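Local coordinates for DNA polymerase sliding clamp 2 (PDB 3AIZ), which serves as a subunit of a ring-shaped sliding clamp that encircles DNA and tethers the replicative polymerase and other proteins to it, at residues M1-F12 with A82-E93; P195-L205 with G221-K229. One frame throughout, in Å; residues are numbered along the deposited sequence.

Contact 1. Residues M1-F12 with A82-E93. With SO4 (sulfate ion), chain F.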
# COMPACT_ATOMS: atom_id res chain seq x y z
N MET A 1 -14.97 7.83 45.14
CA MET A 1 -13.61 7.96 44.62
C MET A 1 -13.51 9.09 43.60
O MET A 1 -14.49 9.80 43.35
CB MET A 1 -13.15 6.64 44.00
CG MET A 1 -12.98 5.50 45.00
SD MET A 1 -12.27 4.02 44.27
CE MET A 1 -12.21 2.93 45.69
N ILE A 2 -12.33 9.25 43.02
CA ILE A 2 -12.08 10.32 42.06
C ILE A 2 -12.64 10.00 40.68
O ILE A 2 -12.46 8.90 40.16
CB ILE A 2 -10.57 10.62 41.94
CG1 ILE A 2 -9.99 10.96 43.31
CG2 ILE A 2 -10.33 11.74 40.95
CD1 ILE A 2 -8.51 11.24 43.29
N LYS A 3 -13.32 10.97 40.08
CA LYS A 3 -13.94 10.80 38.77
C LYS A 3 -14.01 12.13 38.04
O LYS A 3 -14.56 13.11 38.56
CB LYS A 3 -15.34 10.19 38.93
CG LYS A 3 -16.08 9.96 37.63
CD LYS A 3 -17.47 9.40 37.89
CE LYS A 3 -18.33 9.42 36.63
NZ LYS A 3 -17.78 8.56 35.55
N ALA A 4 -13.46 12.19 36.83
CA ALA A 4 -13.42 13.43 36.06
C ALA A 4 -13.65 13.18 34.58
O ALA A 4 -13.32 12.12 34.05
CB ALA A 4 -12.09 14.14 36.28
N THR A 5 -14.22 14.17 33.90
CA THR A 5 -14.51 14.06 32.47
C THR A 5 -13.93 15.22 31.67
O THR A 5 -14.17 16.38 31.99
CB THR A 5 -16.03 13.98 32.21
OG1 THR A 5 -16.55 12.76 32.75
CG2 THR A 5 -16.31 14.03 30.72
N TYR A 6 -13.16 14.89 30.64
CA TYR A 6 -12.56 15.89 29.77
C TYR A 6 -13.21 15.82 28.39
O TYR A 6 -13.50 14.74 27.89
CB TYR A 6 -11.05 15.67 29.68
CG TYR A 6 -10.32 16.80 28.99
CD1 TYR A 6 -10.00 17.96 29.68
CD2 TYR A 6 -9.95 16.70 27.66
CE1 TYR A 6 -9.33 18.99 29.05
CE2 TYR A 6 -9.28 17.72 27.03
CZ TYR A 6 -8.98 18.87 27.73
OH TYR A 6 -8.31 19.89 27.10
N SER A 7 -13.42 16.98 27.78
CA SER A 7 -14.24 17.07 26.57
C SER A 7 -13.52 16.74 25.26
O SER A 7 -14.13 16.77 24.20
CB SER A 7 -14.89 18.45 26.46
OG SER A 7 -13.92 19.45 26.20
N SER A 8 -12.23 16.45 25.33
CA SER A 8 -11.47 16.17 24.11
C SER A 8 -10.39 15.11 24.28
O SER A 8 -9.35 15.36 24.89
CB SER A 8 -10.85 17.46 23.56
OG SER A 8 -10.07 17.18 22.42
N ALA A 9 -10.64 13.93 23.73
CA ALA A 9 -9.66 12.85 23.74
C ALA A 9 -8.43 13.24 22.93
O ALA A 9 -7.30 12.98 23.33
CB ALA A 9 -10.27 11.57 23.20
N LYS A 10 -8.67 13.88 21.78
CA LYS A 10 -7.58 14.27 20.89
C LYS A 10 -6.62 15.23 21.58
O LYS A 10 -5.41 15.01 21.59
CB LYS A 10 -8.14 14.91 19.62
CG LYS A 10 -7.12 15.04 18.50
CD LYS A 10 -7.68 15.80 17.30
CE LYS A 10 -7.83 17.28 17.61
NZ LYS A 10 -6.51 17.93 17.88
N ASP A 11 -7.16 16.30 22.16
CA ASP A 11 -6.34 17.29 22.85
C ASP A 11 -5.56 16.68 24.01
O ASP A 11 -4.38 16.99 24.21
CB ASP A 11 -7.20 18.46 23.34
CG ASP A 11 -7.71 19.32 22.20
OD1 ASP A 11 -7.12 19.26 21.10
OD2 ASP A 11 -8.69 20.07 22.40
N PHE A 12 -6.22 15.81 24.76
CA PHE A 12 -5.57 15.09 25.86
C PHE A 12 -4.35 14.34 25.34
O PHE A 12 -3.29 14.34 25.97
CB PHE A 12 -6.56 14.10 26.49
CG PHE A 12 -6.22 13.71 27.90
CD1 PHE A 12 -7.17 13.80 28.90
CD2 PHE A 12 -4.95 13.25 28.22
CE1 PHE A 12 -6.86 13.44 30.20
CE2 PHE A 12 -4.64 12.88 29.51
CZ PHE A 12 -5.59 12.98 30.51
N ALA A 82 -9.48 7.06 19.58
CA ALA A 82 -10.53 8.06 19.38
C ALA A 82 -11.03 8.03 17.94
O ALA A 82 -10.37 8.53 17.03
CB ALA A 82 -10.01 9.44 19.73
N LYS A 83 -12.21 7.43 17.75
CA LYS A 83 -12.81 7.33 16.42
C LYS A 83 -13.00 8.71 15.79
O LYS A 83 -12.79 8.89 14.59
CB LYS A 83 -14.15 6.60 16.50
CG LYS A 83 -14.04 5.11 16.80
CD LYS A 83 -13.37 4.36 15.66
CE LYS A 83 -13.28 2.87 15.96
NZ LYS A 83 -12.44 2.59 17.16
N SER A 84 -13.40 9.68 16.61
CA SER A 84 -13.67 11.02 16.13
C SER A 84 -12.86 12.07 16.89
O SER A 84 -12.24 11.76 17.91
CB SER A 84 -15.17 11.34 16.24
OG SER A 84 -15.45 12.65 15.79
N LYS A 85 -12.86 13.30 16.39
CA LYS A 85 -12.18 14.40 17.05
C LYS A 85 -13.09 15.03 18.10
O LYS A 85 -12.70 15.98 18.79
CB LYS A 85 -11.74 15.45 16.04
CG LYS A 85 -10.72 14.95 15.02
CD LYS A 85 -10.31 16.05 14.06
CE LYS A 85 -9.32 15.54 13.03
NZ LYS A 85 -9.88 14.41 12.23
N SER A 86 -14.30 14.50 18.23
CA SER A 86 -15.26 14.99 19.20
C SER A 86 -15.41 14.02 20.36
O SER A 86 -16.31 14.16 21.20
CB SER A 86 -16.62 15.24 18.54
OG SER A 86 -16.51 16.20 17.51
N ALA A 87 -14.54 13.02 20.41
CA ALA A 87 -14.59 12.00 21.46
C ALA A 87 -14.16 12.58 22.80
O ALA A 87 -13.17 13.32 22.88
CB ALA A 87 -13.71 10.82 21.09
N THR A 88 -14.90 12.25 23.85
CA THR A 88 -14.58 12.72 25.19
C THR A 88 -13.80 11.67 25.97
O THR A 88 -13.64 10.54 25.51
CB THR A 88 -15.85 13.11 25.98
OG1 THR A 88 -16.65 11.94 26.20
CG2 THR A 88 -16.66 14.14 25.20
N VAL A 89 -13.32 12.05 27.15
CA VAL A 89 -12.56 11.13 28.00
C VAL A 89 -12.99 11.24 29.45
O VAL A 89 -13.21 12.34 29.96
CB VAL A 89 -11.05 11.41 27.91
CG1 VAL A 89 -10.29 10.56 28.92
CG2 VAL A 89 -10.54 11.13 26.52
N THR A 90 -13.12 10.10 30.12
CA THR A 90 -13.43 10.10 31.54
C THR A 90 -12.33 9.39 32.31
O THR A 90 -11.80 8.36 31.88
CB THR A 90 -14.79 9.42 31.84
OG1 THR A 90 -14.75 8.06 31.41
CG2 THR A 90 -15.91 10.15 31.12
N LEU A 91 -11.97 9.96 33.46
CA LEU A 91 -10.97 9.37 34.34
C LEU A 91 -11.64 8.94 35.63
O LEU A 91 -12.23 9.76 36.34
CB LEU A 91 -9.87 10.39 34.65
CG LEU A 91 -9.14 10.99 33.44
CD1 LEU A 91 -8.23 12.12 33.88
CD2 LEU A 91 -8.35 9.92 32.71
N GLU A 92 -11.56 7.65 35.93
CA GLU A 92 -12.23 7.10 37.11
C GLU A 92 -11.26 6.30 37.97
O GLU A 92 -10.62 5.36 37.50
CB GLU A 92 -13.40 6.22 36.67
CG GLU A 92 -14.21 5.64 37.81
CD GLU A 92 -15.37 4.79 37.32
OE1 GLU A 92 -15.74 4.93 36.13
OE2 GLU A 92 -15.91 3.99 38.11
N GLU A 93 -11.14 6.70 39.24
CA GLU A 93 -10.24 6.02 40.17
C GLU A 93 -10.68 4.59 40.44
O GLU A 93 -11.88 4.29 40.49
CB GLU A 93 -10.14 6.79 41.48
CG GLU A 93 -9.18 6.17 42.49
CD GLU A 93 -9.21 6.86 43.84
OE1 GLU A 93 -10.09 7.73 44.04
OE2 GLU A 93 -8.37 6.53 44.69
S SO4 F . -13.81 13.37 12.60
O1 SO4 F . -13.29 14.45 11.75
O2 SO4 F . -15.04 13.81 13.24
O3 SO4 F . -14.08 12.19 11.77
O4 SO4 F . -12.82 13.03 13.61
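An antiparallel strand pair joins A4 to L91 and Y6 to V89 as hydrogen-bonded pairs, with K3 opposite E92 and T5 opposite T90 in the non-hydrogen-bonded positions between; strands 3-6 and 88-93 run at 168° to each other. The ladder continues at I2, which E93 grips twice. E93 N donates to I2 O over 2.7 Å, at a nearly straight 174°, while the E93 side chain, fully extended with CG anti to its own amide (chi1 -178°), brings OE1 to 2.9 Å from I2 N through its anti lone pair. Its other oxygen, OE2, forms a salt bridge with K119, which fixes the rotation of the carboxylate. The T5 and T90 side chains run alongside each other, with the methyl CG2 of T90 against OG1 of T5, and T90 OG1 has its own partner in R103.

Within the N-terminal clamp domain the chain here leaves its first strand, whose other side is bonded to T61 and E58, and enters helix 9-16. A9 N bonds to A87 O at 2.7 Å, which ties the start of the helix to the loop just before strand 88-93. S8 is the N-cap, its OG accepting from D11 N at 3.1 Å. Beneath the first turn, A9 CB rests 3.4 Å from V89 CG2, and the methyl L91 CD1 meets the edge of the F12 ring, 4.1 Å from CE1. Further out, the aliphatic part of K10 crosses that of K85, with K10 CD 3.9 Å from K85 CG. Beyond it a sulfate, probably from the crystallisation liquor, is bound by S84 OG, K85 N and K106 NZ.

Contact 2. Residues P195-L205 with G221-K229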
# COMPACT_ATOMS: atom_id res chain seq x y z
N PRO A 195 13.03 46.34 28.51
CA PRO A 195 14.03 45.64 27.70
C PRO A 195 14.66 44.49 28.48
O PRO A 195 15.17 44.71 29.58
CB PRO A 195 15.07 46.72 27.41
CG PRO A 195 14.30 47.99 27.43
CD PRO A 195 13.23 47.80 28.47
N SER A 196 14.62 43.29 27.92
CA SER A 196 15.12 42.11 28.62
C SER A 196 15.95 41.21 27.70
O SER A 196 15.83 41.28 26.48
CB SER A 196 13.95 41.31 29.21
OG SER A 196 13.16 42.12 30.06
N LYS A 197 16.79 40.38 28.30
CA LYS A 197 17.67 39.50 27.55
C LYS A 197 18.05 38.26 28.35
O LYS A 197 18.34 38.35 29.55
CB LYS A 197 18.92 40.25 27.11
CG LYS A 197 20.06 39.36 26.65
CD LYS A 197 20.97 40.08 25.67
CE LYS A 197 21.49 41.39 26.25
NZ LYS A 197 22.28 42.16 25.25
N ALA A 198 18.05 37.11 27.69
CA ALA A 198 18.42 35.86 28.34
C ALA A 198 18.98 34.87 27.33
O ALA A 198 18.78 35.01 26.13
CB ALA A 198 17.22 35.26 29.06
N VAL A 199 19.69 33.86 27.83
CA VAL A 199 20.26 32.82 26.98
C VAL A 199 19.72 31.46 27.39
O VAL A 199 19.56 31.18 28.57
CB VAL A 199 21.80 32.81 27.07
CG1 VAL A 199 22.38 31.75 26.15
CG2 VAL A 199 22.36 34.18 26.75
N TYR A 200 19.43 30.61 26.40
CA TYR A 200 18.91 29.28 26.68
C TYR A 200 19.55 28.22 25.79
O TYR A 200 20.08 28.53 24.72
CB TYR A 200 17.39 29.24 26.50
CG TYR A 200 16.66 30.29 27.31
CD1 TYR A 200 16.25 31.48 26.73
CD2 TYR A 200 16.38 30.09 28.65
CE1 TYR A 200 15.58 32.44 27.46
CE2 TYR A 200 15.72 31.04 29.40
CZ TYR A 200 15.32 32.21 28.79
OH TYR A 200 14.66 33.17 29.53
N SER A 201 19.50 26.97 26.23
CA SER A 201 20.04 25.86 25.46
C SER A 201 19.22 25.63 24.20
O SER A 201 17.99 25.53 24.25
CB SER A 201 20.06 24.59 26.31
OG SER A 201 20.46 23.47 25.54
N ILE A 202 19.90 25.54 23.05
CA ILE A 202 19.22 25.28 21.79
C ILE A 202 18.57 23.91 21.79
O ILE A 202 17.47 23.73 21.29
CB ILE A 202 20.17 25.39 20.59
CG1 ILE A 202 20.64 26.83 20.41
CG2 ILE A 202 19.49 24.91 19.32
CD1 ILE A 202 21.05 27.16 19.00
N GLU A 203 19.28 22.93 22.35
CA GLU A 203 18.76 21.57 22.45
C GLU A 203 17.39 21.55 23.10
O GLU A 203 16.46 20.91 22.61
CB GLU A 203 19.73 20.69 23.24
CG GLU A 203 21.09 20.50 22.58
CD GLU A 203 21.00 19.70 21.29
OE1 GLU A 203 20.06 18.89 21.16
OE2 GLU A 203 21.88 19.88 20.42
N VAL A 204 17.26 22.28 24.20
CA VAL A 204 16.02 22.30 24.96
C VAL A 204 14.96 23.18 24.30
O VAL A 204 13.81 22.77 24.13
CB VAL A 204 16.25 22.78 26.40
CG1 VAL A 204 14.96 22.69 27.20
CG2 VAL A 204 17.35 21.96 27.05
N LEU A 205 15.36 24.40 23.93
CA LEU A 205 14.44 25.34 23.32
C LEU A 205 13.88 24.78 22.01
O LEU A 205 12.72 25.02 21.66
CB LEU A 205 15.14 26.68 23.07
CG LEU A 205 14.22 27.87 22.83
CD1 LEU A 205 13.38 28.13 24.07
CD2 LEU A 205 15.02 29.10 22.45
N GLY A 221 7.02 33.67 27.85
CA GLY A 221 7.42 34.71 28.78
C GLY A 221 8.83 34.52 29.27
O GLY A 221 9.29 33.39 29.45
N PHE A 222 9.54 35.62 29.49
CA PHE A 222 10.89 35.57 30.03
C PHE A 222 11.31 36.94 30.55
O PHE A 222 10.56 37.90 30.47
CB PHE A 222 11.89 35.07 28.98
CG PHE A 222 12.17 36.06 27.89
CD1 PHE A 222 13.34 36.82 27.91
CD2 PHE A 222 11.28 36.25 26.84
CE1 PHE A 222 13.60 37.73 26.90
CE2 PHE A 222 11.54 37.16 25.84
CZ PHE A 222 12.70 37.91 25.87
N GLY A 223 12.52 37.01 31.09
CA GLY A 223 13.06 38.26 31.60
C GLY A 223 14.57 38.19 31.67
O GLY A 223 15.18 37.24 31.18
N ASN A 224 15.18 39.20 32.28
CA ASN A 224 16.64 39.25 32.39
C ASN A 224 17.22 38.07 33.16
O ASN A 224 17.12 38.01 34.38
CB ASN A 224 17.11 40.57 33.01
CG ASN A 224 17.32 41.65 31.97
OD1 ASN A 224 16.38 42.10 31.32
ND2 ASN A 224 18.57 42.08 31.82
N ASN A 225 17.83 37.14 32.43
CA ASN A 225 18.49 36.00 33.03
C ASN A 225 17.60 35.21 33.99
O ASN A 225 18.06 34.69 35.00
CB ASN A 225 19.77 36.44 33.74
CG ASN A 225 20.77 37.08 32.79
OD1 ASN A 225 20.72 36.87 31.58
ND2 ASN A 225 21.69 37.87 33.34
N ILE A 226 16.31 35.12 33.66
CA ILE A 226 15.37 34.31 34.42
C ILE A 226 14.76 33.25 33.52
O ILE A 226 14.75 33.39 32.30
CB ILE A 226 14.25 35.17 35.04
CG1 ILE A 226 13.31 35.68 33.95
CG2 ILE A 226 14.84 36.33 35.84
CD1 ILE A 226 12.13 36.46 34.49
N PRO A 227 14.23 32.17 34.12
CA PRO A 227 13.64 31.07 33.35
C PRO A 227 12.57 31.54 32.37
O PRO A 227 11.87 32.52 32.64
CB PRO A 227 13.00 30.20 34.43
CG PRO A 227 13.82 30.45 35.64
CD PRO A 227 14.22 31.89 35.57
N MET A 228 12.47 30.86 31.23
CA MET A 228 11.45 31.17 30.23
C MET A 228 10.25 30.25 30.40
O MET A 228 10.40 29.05 30.65
CB MET A 228 12.02 31.03 28.82
CG MET A 228 10.98 31.08 27.71
SD MET A 228 11.63 30.71 26.07
CE MET A 228 12.58 32.19 25.73
N LYS A 229 9.05 30.81 30.26
CA LYS A 229 7.82 30.05 30.43
C LYS A 229 7.05 29.95 29.12
O LYS A 229 6.72 30.97 28.51
CB LYS A 229 6.95 30.71 31.50
CG LYS A 229 5.61 30.04 31.72
CD LYS A 229 4.76 30.85 32.69
CE LYS A 229 3.43 30.18 32.98
NZ LYS A 229 2.61 30.98 33.92
O HOH W 1 20.49 33.96 30.58
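The Y200 hydroxyl donates to I226 O over 2.8 Å, approaching almost straight down the carbonyl bond, with the acceptor near the plane of the ring at its edge. Around the same phenol, F222 CB lies 3.4 Å from OH, and M228 flanks the ring: its SD stands 4.8 Å from the centroid and only 20° off the normal, a rather distant Met-aromatic contact, while its methyl CE comes to 3.5 Å from Y200 CE1. A bend at chi3 (-72°) lets the methionine chain curl in this way. The sulfur is met as well by L205 CD1, at 3.7 Å, so that M228 sits between the tyrosine and the first turn of helix 202-211.

Toward the other end of strand 196-201, A198 CB packs against F222, whose ring also touches V134 and F136, and against G223 O. Here the type II turn G223 to I226 reaches the strand backbone. N225 N donates a bent bond of 3.2 Å to K197 O, tilted out of the carbonyl plane, and a water accepts a hydrogen bond from V199 N and donates one to N225 OD1.

The two strand systems do not pair as a ladder: strand 196-201 crosses strand 221-223 at 101°. Its own sheet partner is strand 156-161, through backbone bonds from S196, A198 and Y200, whereas strand 221-223 bonds to V134, and G221 pairs with K229 inside the hairpin. The contact thus belongs to the packing within the C-terminal clamp domain. The Y200 ring is buried among largely apolar groups, so the bond to I226 O satisfies a hydroxyl that would otherwise be costly to bury, and it ties the hairpin to strand 196-201.

In the fold
The two contacts show one element, a strand running into a helix, held in two different ways. Contact 1 lies in the N-terminal domain and contact 2 in the C-terminal one, on opposite sides of the chain's centre; their nearest atoms are about 17 Å apart. Both are partly buried, each with a core of apolar side chains and an exposed margin. In contact 1 the partner is a neighbouring strand, so a regular backbone ladder does most of the holding and charged groups gather at its ends. In contact 2 the partner is a hairpin crossed steeply, and side chains, one tyrosine hydroxyl and a water take over, with a single direct bond between backbones.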